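Local coordinates for extracellular solute-binding protein, family 5 (Chelativorans sp., PDB 6WM6) that binds EDTA and related aminopolycarboxylates in the periplasm and probably delivers them to an ABC transporter for uptake, at residues A[137-142]-A[200-205]; A[255-260]-A[270-275]; A[278-283]-A[531-536]; A[358-363]-A[465-470]; A[496-501]-A[509-514]. All blocks are in the same frame, centred on the assembly; numbering follows the deposited sequence. Where two conformers were deposited one is given.

Interaction 1: residues A[137-142]-A[200-205]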
# COMPACT_ATOMS: atom_id res chain seq x y z
N PHE A 137 16.92 11.42 9.10
CA PHE A 137 16.08 10.36 8.57
C PHE A 137 16.90 9.26 7.91
O PHE A 137 16.66 8.07 8.14
CB PHE A 137 15.06 10.92 7.58
CG PHE A 137 14.04 9.92 7.15
CD1 PHE A 137 13.23 9.29 8.09
CD2 PHE A 137 13.90 9.55 5.83
CE1 PHE A 137 12.29 8.36 7.73
CE2 PHE A 137 12.94 8.62 5.44
CZ PHE A 137 12.14 8.02 6.39
N TRP A 138 17.87 9.65 7.08
CA TRP A 138 18.76 8.67 6.46
C TRP A 138 19.44 7.78 7.49
O TRP A 138 19.49 6.55 7.33
CB TRP A 138 19.80 9.42 5.62
CG TRP A 138 20.98 8.60 5.12
CD1 TRP A 138 20.96 7.59 4.23
CD2 TRP A 138 22.35 8.81 5.48
NE1 TRP A 138 22.24 7.12 4.02
CE2 TRP A 138 23.11 7.87 4.76
CE3 TRP A 138 23.01 9.71 6.33
CZ2 TRP A 138 24.49 7.78 4.88
CZ3 TRP A 138 24.37 9.63 6.44
CH2 TRP A 138 25.11 8.66 5.71
N LYS A 139 19.93 8.37 8.58
CA LYS A 139 20.59 7.57 9.62
C LYS A 139 19.63 6.59 10.27
O LYS A 139 20.03 5.47 10.61
CB LYS A 139 21.25 8.47 10.67
CG LYS A 139 22.51 9.14 10.14
CD LYS A 139 23.29 9.85 11.24
CE LYS A 139 24.58 10.43 10.66
NZ LYS A 139 25.46 11.04 11.68
N THR A 140 18.35 6.95 10.42
CA THR A 140 17.40 5.99 10.99
C THR A 140 17.08 4.87 10.02
O THR A 140 16.68 3.78 10.45
CB THR A 140 16.08 6.64 11.45
OG1 THR A 140 15.30 7.09 10.32
CG2 THR A 140 16.32 7.79 12.41
N GLN A 141 17.20 5.11 8.71
CA GLN A 141 16.72 4.18 7.69
C GLN A 141 17.82 3.37 7.02
O GLN A 141 17.49 2.45 6.27
CB GLN A 141 15.96 4.93 6.60
CG GLN A 141 14.75 5.73 7.06
CD GLN A 141 13.71 4.89 7.77
OE1 GLN A 141 13.07 4.01 7.16
NE2 GLN A 141 13.54 5.13 9.06
N ASN A 142 19.09 3.70 7.23
CA ASN A 142 20.15 3.15 6.38
C ASN A 142 20.75 1.84 6.89
O ASN A 142 21.69 1.34 6.27
CB ASN A 142 21.25 4.18 6.10
CG ASN A 142 22.10 4.51 7.31
OD1 ASN A 142 22.13 3.77 8.30
ND2 ASN A 142 22.82 5.61 7.23
N GLY A 200 17.26 11.88 23.50
CA GLY A 200 18.13 10.73 23.54
C GLY A 200 18.94 10.58 22.27
O GLY A 200 18.99 11.45 21.40
N ASP A 201 19.59 9.42 22.17
CA ASP A 201 20.31 9.08 20.95
C ASP A 201 19.31 8.74 19.85
O ASP A 201 18.09 8.74 20.05
CB ASP A 201 21.31 7.95 21.22
CG ASP A 201 20.64 6.64 21.57
OD1 ASP A 201 19.42 6.49 21.37
OD2 ASP A 201 21.35 5.74 22.07
N ILE A 202 19.83 8.44 18.66
CA ILE A 202 18.96 8.34 17.48
C ILE A 202 17.93 7.24 17.67
O ILE A 202 16.75 7.42 17.35
CB ILE A 202 19.81 8.19 16.21
CG1 ILE A 202 20.63 9.47 16.01
CG2 ILE A 202 18.92 7.92 14.99
CD1 ILE A 202 21.23 9.64 14.63
N ALA A 203 18.33 6.09 18.19
CA ALA A 203 17.37 5.00 18.35
C ALA A 203 16.28 5.37 19.34
O ALA A 203 15.10 5.12 19.11
CB ALA A 203 18.08 3.72 18.79
N GLU A 204 16.68 5.96 20.47
CA GLU A 204 15.70 6.38 21.47
C GLU A 204 14.71 7.38 20.89
O GLU A 204 13.50 7.26 21.09
CB GLU A 204 16.46 6.98 22.67
CG GLU A 204 15.60 7.70 23.70
CD GLU A 204 14.72 6.77 24.51
OE1 GLU A 204 13.69 7.23 25.03
OE2 GLU A 204 15.06 5.57 24.61
N SER A 205 15.21 8.38 20.16
CA SER A 205 14.33 9.42 19.64
C SER A 205 13.40 8.89 18.56
O SER A 205 12.25 9.32 18.48
CB SER A 205 15.14 10.61 19.14
OG SER A 205 15.93 10.27 18.02
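I202, in the first turn of helix 202-212, packs against K139 and T140 in the last turn of helix 131-141, a helix-helix contact. Its two branches divide the work. I202 CG2 meets the methyl group T140 CG2 at 3.7 Å. I202 CD1, at the end of the longer branch, rests on the aliphatic part of K139, 4.0 Å from K139 CD. The side chains of K139 and T140 each cross that of I202 at about a right angle. K139 sets out toward I202, but its extended chain carries the amino group past it. Only methylenes of the lysine therefore touch.

T140 presents its methyl because of how its hydroxyl is held. With chi1 at 69°, OG1 sits between the backbone N and the carbonyl carbon and turns back onto its own helix. There T140 OG1 donates to F137 O at 2.7 Å and accepts from Q141 NE2 at 2.9 Å. The second bond is almost straight, 173° at the hydrogen, and lies in the amide plane of Q141. Together they fix the rotation of T140. Q141 CG packs over one face of the F137 ring, toward its rim.

On the other side, D201 is the N-cap of helix 202-212. D201 OD1 accepts from E204 N at 2.9 Å.

Polar links join the same two helices: S205 OG bonds with Y136 OH, and Q141 NE2 with Y206 OH. Beyond them, W138 NE1 ties helix 131-141 to I160 O of strand 160-165, and A203 packs on C146 of the C146-C149 disulfide.

Interaction 2: residues A[255-260]-A[270-275]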
# COMPACT_ATOMS: atom_id res chain seq x y z
N ARG A 255 -11.71 11.01 13.13
CA ARG A 255 -12.53 10.33 14.12
C ARG A 255 -12.31 8.82 14.00
O ARG A 255 -12.46 8.26 12.92
CB ARG A 255 -14.00 10.66 13.86
CG ARG A 255 -14.99 9.93 14.78
CD ARG A 255 -15.09 10.57 16.14
NE ARG A 255 -16.23 10.01 16.87
CZ ARG A 255 -16.14 9.12 17.86
NH1 ARG A 255 -14.97 8.68 18.27
NH2 ARG A 255 -17.25 8.67 18.43
N ILE A 256 -11.97 8.19 15.11
CA ILE A 256 -11.67 6.77 15.13
C ILE A 256 -12.97 5.98 15.22
O ILE A 256 -13.70 6.11 16.20
CB ILE A 256 -10.70 6.44 16.28
CG1 ILE A 256 -9.36 7.14 16.01
CG2 ILE A 256 -10.52 4.94 16.43
CD1 ILE A 256 -8.60 7.52 17.25
N ILE A 257 -13.24 5.17 14.20
CA ILE A 257 -14.40 4.27 14.13
C ILE A 257 -13.84 2.92 13.70
O ILE A 257 -13.66 2.66 12.50
CB ILE A 257 -15.47 4.76 13.15
CG1 ILE A 257 -15.92 6.17 13.51
CG2 ILE A 257 -16.66 3.80 13.12
CD1 ILE A 257 -16.92 6.77 12.54
N THR A 258 -13.57 2.05 14.68
CA THR A 258 -12.88 0.79 14.38
C THR A 258 -13.77 -0.20 13.63
O THR A 258 -13.25 -1.06 12.91
CB THR A 258 -12.37 0.16 15.69
OG1 THR A 258 -13.46 0.06 16.62
CG2 THR A 258 -11.25 1.00 16.29
N ASP A 259 -15.09 -0.09 13.79
CA ASP A 259 -16.04 -0.96 13.08
C ASP A 259 -16.33 -0.31 11.73
O ASP A 259 -17.21 0.54 11.61
CB ASP A 259 -17.30 -1.13 13.91
CG ASP A 259 -18.29 -2.09 13.28
OD1 ASP A 259 -18.00 -2.64 12.20
OD2 ASP A 259 -19.37 -2.30 13.88
N SER A 260 -15.58 -0.72 10.71
CA SER A 260 -15.68 -0.05 9.41
C SER A 260 -17.08 -0.13 8.81
O SER A 260 -17.41 0.67 7.93
CB SER A 260 -14.65 -0.61 8.43
OG SER A 260 -15.14 -1.78 7.79
N GLY A 270 -23.97 12.73 10.27
CA GLY A 270 -23.20 13.94 10.45
C GLY A 270 -22.05 13.85 11.42
O GLY A 270 -21.39 14.87 11.66
N GLU A 271 -21.77 12.66 11.96
CA GLU A 271 -20.67 12.49 12.91
C GLU A 271 -19.32 12.60 12.22
O GLU A 271 -18.32 12.99 12.83
CB GLU A 271 -20.80 11.13 13.58
CG GLU A 271 -19.74 10.79 14.61
CD GLU A 271 -20.02 9.48 15.32
OE1 GLU A 271 -21.14 8.93 15.15
OE2 GLU A 271 -19.13 8.99 16.05
N VAL A 272 -19.27 12.21 10.94
CA VAL A 272 -18.09 12.39 10.12
C VAL A 272 -18.57 12.92 8.78
O VAL A 272 -19.76 12.79 8.42
CB VAL A 272 -17.28 11.10 9.92
CG1 VAL A 272 -16.86 10.50 11.26
CG2 VAL A 272 -18.07 10.08 9.10
N ASP A 273 -17.65 13.52 8.03
CA ASP A 273 -17.94 14.04 6.70
C ASP A 273 -17.28 13.27 5.56
O ASP A 273 -17.63 13.52 4.40
CB ASP A 273 -17.47 15.50 6.62
CG ASP A 273 -17.97 16.34 7.77
OD1 ASP A 273 -19.19 16.42 7.93
OD2 ASP A 273 -17.15 16.90 8.50
N VAL A 274 -16.35 12.38 5.87
CA VAL A 274 -15.59 11.62 4.87
C VAL A 274 -15.33 10.24 5.47
O VAL A 274 -14.91 10.13 6.63
CB VAL A 274 -14.23 12.25 4.56
CG1 VAL A 274 -13.55 11.50 3.40
CG2 VAL A 274 -14.37 13.72 4.26
N ILE A 275 -15.51 9.21 4.66
CA ILE A 275 -15.11 7.85 5.01
C ILE A 275 -14.35 7.26 3.83
O ILE A 275 -14.58 7.64 2.67
CB ILE A 275 -16.30 6.97 5.43
CG1 ILE A 275 -17.25 6.70 4.27
CG2 ILE A 275 -17.05 7.64 6.59
CD1 ILE A 275 -18.34 5.70 4.59
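R255 and E271 form a salt bridge through a single carboxylate oxygen. E271 OE2 lies 3.0 Å from R255 NH2 and 3.2 Å from R255 NE. Both hydrogen bonds are weak, since their N-H directions miss the oxygen by a wide angle (131° at NH2). The guanidinium and carboxylate planes are tilted 28° apart. R255 is bent at chi2 (79°), which swings its end across to the glutamate. R255 NH1 is taken by Q231 OE1. R255 was modelled in two conformers, so this pairing describes one state of the side chain.

The contact closes a strand-helix-strand unit. Strand 251-256 leads through helix 263-268 to strand 274-275, which belongs to a different sheet. A Schellman motif at G270 ends the helix, and the chain then turns back past strand 251-256.

Below the salt bridge the contact is apolar. V272 CG1 touches R255 CB at 3.9 Å, with the two side chains crossing at about a right angle. The same methyl meets I257 CD1 at 3.9 Å, tip to tip. I257 also packs on Q263 and A266 of the helix. V272 reaches T51 of strand 49-54. D273 has a backbone bond to T51, and its OD2 accepts from T51 N.

Interaction 3: residues A[278-283]-A[531-536]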
# COMPACT_ATOMS: atom_id res chain seq x y z
N GLN A 278 -12.26 0.09 3.38
CA GLN A 278 -11.67 -0.93 2.51
C GLN A 278 -12.69 -2.04 2.31
O GLN A 278 -13.58 -2.25 3.13
CB GLN A 278 -10.36 -1.46 3.10
CG GLN A 278 -9.23 -0.42 3.10
CD GLN A 278 -7.83 -1.04 3.12
OE1 GLN A 278 -7.67 -2.25 2.99
NE2 GLN A 278 -6.81 -0.20 3.29
N GLY A 279 -12.57 -2.75 1.19
CA GLY A 279 -13.50 -3.83 0.91
C GLY A 279 -14.94 -3.38 0.72
O GLY A 279 -15.86 -3.94 1.33
N ALA A 280 -15.15 -2.37 -0.11
CA ALA A 280 -16.50 -1.92 -0.41
C ALA A 280 -17.28 -2.99 -1.17
O ALA A 280 -16.72 -3.70 -2.00
CB ALA A 280 -16.46 -0.64 -1.24
N THR A 281 -18.57 -3.08 -0.88
CA THR A 281 -19.46 -4.07 -1.46
C THR A 281 -20.48 -3.39 -2.35
O THR A 281 -20.64 -2.17 -2.34
CB THR A 281 -20.21 -4.82 -0.36
OG1 THR A 281 -21.03 -3.88 0.37
CG2 THR A 281 -19.26 -5.51 0.59
N GLN A 282 -21.21 -4.22 -3.12
CA GLN A 282 -22.33 -3.71 -3.89
C GLN A 282 -23.36 -3.03 -2.99
O GLN A 282 -23.85 -1.95 -3.32
CB GLN A 282 -22.98 -4.85 -4.68
CG GLN A 282 -24.15 -4.41 -5.53
CD GLN A 282 -24.64 -5.51 -6.47
OE1 GLN A 282 -24.14 -6.63 -6.45
NE2 GLN A 282 -25.62 -5.17 -7.30
N ASP A 283 -23.69 -3.65 -1.85
CA ASP A 283 -24.67 -3.04 -0.95
C ASP A 283 -24.19 -1.69 -0.45
O ASP A 283 -24.97 -0.74 -0.35
CB ASP A 283 -24.97 -3.96 0.23
CG ASP A 283 -26.02 -3.38 1.15
OD1 ASP A 283 -27.16 -3.17 0.69
OD2 ASP A 283 -25.70 -3.13 2.33
N PRO A 531 -11.34 -2.45 -5.02
CA PRO A 531 -11.88 -1.11 -5.26
C PRO A 531 -11.67 -0.22 -4.05
O PRO A 531 -11.86 -0.63 -2.91
CB PRO A 531 -13.37 -1.37 -5.49
CG PRO A 531 -13.66 -2.59 -4.66
CD PRO A 531 -12.41 -3.45 -4.73
N THR A 532 -11.30 1.01 -4.30
CA THR A 532 -11.37 2.01 -3.26
C THR A 532 -12.81 2.53 -3.14
O THR A 532 -13.66 2.33 -4.01
CB THR A 532 -10.48 3.21 -3.59
OG1 THR A 532 -11.06 3.88 -4.73
CG2 THR A 532 -9.06 2.82 -3.90
N ALA A 533 -13.09 3.22 -2.03
CA ALA A 533 -14.37 3.89 -1.89
C ALA A 533 -14.17 5.11 -1.00
O ALA A 533 -14.03 4.98 0.22
CB ALA A 533 -15.42 2.95 -1.29
N LEU A 534 -14.20 6.28 -1.60
CA LEU A 534 -14.18 7.56 -0.88
C LEU A 534 -15.59 8.11 -0.93
O LEU A 534 -16.10 8.41 -2.00
CB LEU A 534 -13.20 8.51 -1.56
CG LEU A 534 -12.99 9.87 -0.90
CD1 LEU A 534 -12.32 9.75 0.45
CD2 LEU A 534 -12.18 10.75 -1.86
N ILE A 535 -16.23 8.21 0.23
CA ILE A 535 -17.64 8.58 0.33
C ILE A 535 -17.70 9.78 1.27
O ILE A 535 -17.15 9.72 2.38
CB ILE A 535 -18.49 7.41 0.86
CG1 ILE A 535 -18.21 6.12 0.07
CG2 ILE A 535 -19.99 7.76 0.78
CD1 ILE A 535 -18.86 4.87 0.65
N TYR A 536 -18.33 10.86 0.82
CA TYR A 536 -18.08 12.14 1.49
C TYR A 536 -19.18 13.15 1.21
O TYR A 536 -19.95 13.01 0.27
CB TYR A 536 -16.72 12.73 1.04
CG TYR A 536 -16.67 12.97 -0.45
CD1 TYR A 536 -16.41 11.91 -1.33
CD2 TYR A 536 -16.89 14.22 -1.01
CE1 TYR A 536 -16.40 12.11 -2.70
CE2 TYR A 536 -16.87 14.43 -2.37
CZ TYR A 536 -16.62 13.37 -3.21
OH TYR A 536 -16.61 13.52 -4.58
O HOH W 1 -10.54 -1.54 -0.74
O HOH W 2 -13.51 -0.12 -0.60
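A280 and A533 mark the closest approach of the two backbones, with CA atoms 6.4 Å apart. The chain turns at G279, which has positive phi (64°), and then runs into helix 282-290. Two waters fill in between the backbones, and both donate to P531 O. Water 1 is 2.7 Å from P531 O and accepts from G279 N at 3.1 Å. Water 2 is 2.9 Å from P531 O and accepts from A280 N at 2.8 Å. One carbonyl thus serves two successive amides of the facing segment, each through its own water.

Residues 531-536 belong to the interrupted strand 524-537, with regular strand at 534-536. That strand lies in a mixed sheet beside strands 274-275, 296-299 and 305-311. A533 brings it against the loop that leads into helix 282-290. T281 is the N-cap of helix 282-290, its OG1 bonded to M284 N.

The side-chain contact is small and buried. A280 CB and A533 CB point at each other and meet at 3.7 Å. P531 CG sits 4.2 Å from A280 O, a carbonyl that is also bonded to Y344 OH.

Interaction 4: residues A[358-363]-A[465-470]. With EDO (1,2-ethanediol), chain E; EDO (1,2-ethanediol), chain I.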
# COMPACT_ATOMS: atom_id res chain seq x y z
N PRO A 358 -2.19 -3.87 -13.82
CA PRO A 358 -2.53 -3.85 -15.25
C PRO A 358 -2.16 -2.58 -15.97
O PRO A 358 -1.98 -2.62 -17.21
CB PRO A 358 -4.06 -4.08 -15.24
CG PRO A 358 -4.27 -4.94 -14.02
CD PRO A 358 -3.31 -4.37 -12.98
N ASN A 359 -2.01 -1.46 -15.28
CA ASN A 359 -1.66 -0.20 -15.92
C ASN A 359 -0.16 0.12 -15.88
O ASN A 359 0.24 1.16 -16.41
CB ASN A 359 -2.44 0.97 -15.31
CG ASN A 359 -2.10 1.20 -13.87
OD1 ASN A 359 -2.13 0.27 -13.06
ND2 ASN A 359 -1.80 2.45 -13.51
N GLN A 360 0.67 -0.73 -15.29
CA GLN A 360 2.10 -0.45 -15.19
C GLN A 360 2.86 -1.05 -16.35
O GLN A 360 2.54 -2.13 -16.86
CB GLN A 360 2.65 -0.98 -13.88
CG GLN A 360 2.24 -0.16 -12.66
CD GLN A 360 2.79 -0.71 -11.39
OE1 GLN A 360 2.54 -1.87 -11.02
NE2 GLN A 360 3.54 0.11 -10.66
N ALA A 361 3.92 -0.35 -16.75
CA ALA A 361 4.82 -0.87 -17.78
C ALA A 361 5.32 -2.26 -17.38
O ALA A 361 5.63 -2.50 -16.23
CB ALA A 361 6.01 0.07 -17.97
N GLY A 362 5.39 -3.17 -18.34
CA GLY A 362 5.80 -4.52 -18.10
C GLY A 362 4.66 -5.50 -17.87
O GLY A 362 4.87 -6.71 -17.96
N TYR A 363 3.46 -5.00 -17.61
CA TYR A 363 2.34 -5.88 -17.30
C TYR A 363 2.04 -6.79 -18.49
O TYR A 363 2.05 -6.36 -19.64
CB TYR A 363 1.06 -5.08 -16.98
CG TYR A 363 -0.09 -6.00 -16.78
CD1 TYR A 363 -0.27 -6.65 -15.57
CD2 TYR A 363 -0.99 -6.29 -17.82
CE1 TYR A 363 -1.30 -7.55 -15.40
CE2 TYR A 363 -2.02 -7.18 -17.65
CZ TYR A 363 -2.16 -7.82 -16.43
OH TYR A 363 -3.17 -8.74 -16.23
N VAL A 465 5.11 2.40 -6.47
CA VAL A 465 5.40 3.06 -7.73
C VAL A 465 6.53 2.38 -8.48
O VAL A 465 6.54 2.37 -9.71
CB VAL A 465 5.72 4.55 -7.47
CG1 VAL A 465 6.29 5.21 -8.72
CG2 VAL A 465 4.47 5.27 -7.01
N PHE A 466 7.49 1.78 -7.75
CA PHE A 466 8.61 1.06 -8.37
C PHE A 466 8.41 -0.43 -8.17
O PHE A 466 8.74 -0.96 -7.09
CB PHE A 466 9.94 1.51 -7.77
CG PHE A 466 10.20 2.98 -7.93
CD1 PHE A 466 10.56 3.49 -9.16
CD2 PHE A 466 10.07 3.83 -6.86
CE1 PHE A 466 10.79 4.86 -9.31
CE2 PHE A 466 10.31 5.20 -7.01
CZ PHE A 466 10.65 5.69 -8.23
N PRO A 467 7.92 -1.16 -9.17
CA PRO A 467 7.74 -2.61 -9.01
C PRO A 467 8.96 -3.34 -8.53
O PRO A 467 8.84 -4.30 -7.74
CB PRO A 467 7.31 -3.05 -10.41
CG PRO A 467 6.53 -1.88 -10.91
CD PRO A 467 7.29 -0.66 -10.41
N ALA A 468 10.17 -2.93 -8.94
CA ALA A 468 11.36 -3.67 -8.55
C ALA A 468 11.66 -3.51 -7.07
O ALA A 468 12.24 -4.41 -6.46
CB ALA A 468 12.56 -3.20 -9.36
N VAL A 469 11.29 -2.36 -6.49
CA VAL A 469 11.48 -2.15 -5.05
C VAL A 469 10.52 -3.03 -4.27
O VAL A 469 10.92 -3.73 -3.33
CB VAL A 469 11.34 -0.66 -4.69
CG1 VAL A 469 11.43 -0.49 -3.16
CG2 VAL A 469 12.43 0.15 -5.39
N LYS A 470 9.26 -3.06 -4.68
CA LYS A 470 8.30 -3.92 -3.99
C LYS A 470 8.70 -5.38 -4.11
O LYS A 470 8.63 -6.14 -3.14
CB LYS A 470 6.89 -3.72 -4.57
CG LYS A 470 5.81 -4.64 -3.99
CD LYS A 470 5.61 -4.36 -2.53
CE LYS A 470 4.45 -5.18 -1.96
NZ LYS A 470 4.17 -4.74 -0.59
C1 EDO E . -2.27 2.35 -9.87
O1 EDO E . -3.04 3.24 -10.68
C2 EDO E . -3.02 2.12 -8.56
O2 EDO E . -3.63 3.37 -8.23
C1 EDO I . 5.24 4.36 -2.75
O1 EDO I . 5.67 3.70 -3.94
C2 EDO I . 3.77 4.08 -2.49
O2 EDO I . 3.55 2.69 -2.21
O HOH W 3 4.62 2.60 -11.64
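Q360 NE2 donates to water 3 at 2.9 Å, and that water donates to V465 O at 2.7 Å. A weak bond from Q360 NE2 to Q464 O adds to the grip. The other end of the amide is held too: Q360 OE1 is bonded to Q463 NE2 and to L357 N.

The amide also packs on P467. Q360 NE2 is 3.6 Å from P467 CG and 3.8 Å from P467 CD. The two side chains come from opposite directions. Q360 reaches that far because its chain is extended beyond CG (chi2 180°). Cutting Q360 back to an alanine would probably open a gap beside the P467 ring and leave Q463 NE2 and L357 N without their shared acceptor.

Q360 also opens a type II turn that runs to Y363. Y363 N donates to Q360 O at 3.1 Å, and G362 supplies the positive phi of the turn. The Y363 ring folds back with one face over P358 CA. On the other segment, V465 N gives a nearly straight bond (175°) to O1 of a 1,2-ethanediol (chain I), at 2.9 Å. That molecule probably comes from the crystallisation liquor.

F466 is the N-cap of helix 467-474, and P467 begins that helix. Helix 504-521 backs both segments: L511 touches P467, S507 touches A468, and A508 touches A361.

Interaction 5: residues A[496-501]-A[509-514]. With EDO (1,2-ethanediol), chain J.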
# COMPACT_ATOMS: atom_id res chain seq x y z
N GLY A 496 17.47 -7.42 -8.55
CA GLY A 496 18.54 -6.48 -8.25
C GLY A 496 18.95 -5.68 -9.47
O GLY A 496 19.16 -4.46 -9.38
N LYS A 497 19.03 -6.33 -10.63
CA LYS A 497 19.33 -5.59 -11.85
C LYS A 497 18.21 -4.60 -12.18
O LYS A 497 18.47 -3.47 -12.59
CB LYS A 497 19.54 -6.56 -13.02
CG LYS A 497 20.85 -7.32 -12.92
CD LYS A 497 21.00 -8.36 -14.01
CE LYS A 497 22.34 -9.07 -13.91
NZ LYS A 497 22.49 -10.12 -14.95
N ALA A 498 16.96 -4.99 -11.95
CA ALA A 498 15.85 -4.10 -12.24
C ALA A 498 15.87 -2.89 -11.31
O ALA A 498 15.52 -1.77 -11.72
CB ALA A 498 14.53 -4.86 -12.09
N ALA A 499 16.26 -3.08 -10.05
CA ALA A 499 16.31 -1.98 -9.09
C ALA A 499 17.46 -1.03 -9.35
O ALA A 499 17.47 0.07 -8.80
CB ALA A 499 16.39 -2.55 -7.68
N ALA A 500 18.42 -1.42 -10.19
CA ALA A 500 19.55 -0.59 -10.58
C ALA A 500 19.34 0.14 -11.89
O ALA A 500 20.23 0.90 -12.31
CB ALA A 500 20.81 -1.44 -10.66
N ALA A 501 18.20 -0.06 -12.56
CA ALA A 501 17.95 0.52 -13.87
C ALA A 501 17.79 2.03 -13.77
O ALA A 501 17.56 2.60 -12.70
CB ALA A 501 16.69 -0.11 -14.47
N ALA A 509 11.25 -3.88 -18.17
CA ALA A 509 11.73 -4.84 -19.15
C ALA A 509 12.57 -5.91 -18.47
O ALA A 509 12.41 -7.10 -18.75
CB ALA A 509 12.51 -4.13 -20.25
N ILE A 510 13.45 -5.50 -17.55
CA ILE A 510 14.29 -6.47 -16.84
C ILE A 510 13.44 -7.34 -15.92
O ILE A 510 13.53 -8.58 -15.92
CB ILE A 510 15.36 -5.71 -16.05
CG1 ILE A 510 16.33 -4.95 -16.97
CG2 ILE A 510 16.13 -6.68 -15.14
CD1 ILE A 510 17.11 -3.86 -16.24
N LEU A 511 12.58 -6.70 -15.11
CA LEU A 511 11.81 -7.40 -14.09
C LEU A 511 10.80 -8.37 -14.68
O LEU A 511 10.43 -9.36 -14.01
CB LEU A 511 11.12 -6.36 -13.20
CG LEU A 511 10.43 -6.89 -11.94
CD1 LEU A 511 11.45 -7.40 -10.95
CD2 LEU A 511 9.60 -5.78 -11.32
N SER A 512 10.37 -8.15 -15.92
CA SER A 512 9.43 -9.07 -16.56
C SER A 512 9.92 -10.52 -16.50
O SER A 512 9.11 -11.43 -16.34
CB SER A 512 9.19 -8.66 -18.02
OG SER A 512 8.48 -7.44 -18.08
N GLU A 513 11.23 -10.74 -16.65
CA GLU A 513 11.76 -12.10 -16.57
C GLU A 513 11.51 -12.73 -15.21
O GLU A 513 11.22 -13.94 -15.11
CB GLU A 513 13.25 -12.10 -16.93
CG GLU A 513 13.81 -13.51 -17.07
CD GLU A 513 15.31 -13.56 -17.32
OE1 GLU A 513 15.97 -12.50 -17.39
OE2 GLU A 513 15.84 -14.69 -17.45
N ALA A 514 11.63 -11.94 -14.15
CA ALA A 514 11.35 -12.46 -12.81
C ALA A 514 9.88 -12.78 -12.64
O ALA A 514 9.53 -13.76 -11.99
CB ALA A 514 11.81 -11.47 -11.75
C1 EDO J . 19.38 5.23 -11.59
O1 EDO J . 20.14 4.09 -12.02
C2 EDO J . 20.06 6.53 -12.01
O2 EDO J . 19.92 6.75 -13.43
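A498 and I510 bring the backbones of helices 489-499 and 504-521 to 5.4 Å between CA atoms. The two helices run roughly antiparallel and are joined by a short connection, forming an alpha-alpha hairpin. The small A498 lets them come this close.

I510 carries most of the contact. I510 CG2 rests on the backbone of the first helix, 3.7 Å from A498 N, and touches A498 CB at 3.9 Å and K497 CB at 4.0 Å. With CG1 anti to the carbonyl carbon (chi1 -64°), the longer branch extends toward the end of that helix. There I510 CD1 lies 3.9 Å from K497 O and 4.2 Å from A501 CB. L511 adds a second apolar touch, its CB 3.9 Å from A498 CB. K497 turns its extended chain away from I510. With I510 shortened to an alanine, the branches that rest on A498 N and K497 O would be gone, which would probably leave a gap between the helices and cost A501 CB its contact with CD1.

S507 OG bonds to A498 O and ties the two helices at the turn. A468 of helix 467-474 packs on A498. M355 and F356, in a loop, also cover L511.

Interactions 2 and 3 share a sheet: strand 274-275 pairs with strand 524-537, and I275 N lies 2.9 Å from I535 O, a probable hydrogen bond. Interactions 4 and 5 touch where helix 467-474 meets the pair of helices 489-499 and 504-521; their centres are about 10 Å apart. Interaction 1 stands alone, its centre at least 30 Å from the others. Interactions 3 and 5 are buried; 1, 2 and 4 are partly buried. Chemistry varies with place. Helix pairs 1 and 5 meet by apolar contacts. In 3 and 4, where a loop meets a strand or a helix start, waters bridge polar groups. The surface-facing edge of 2 has the one salt bridge.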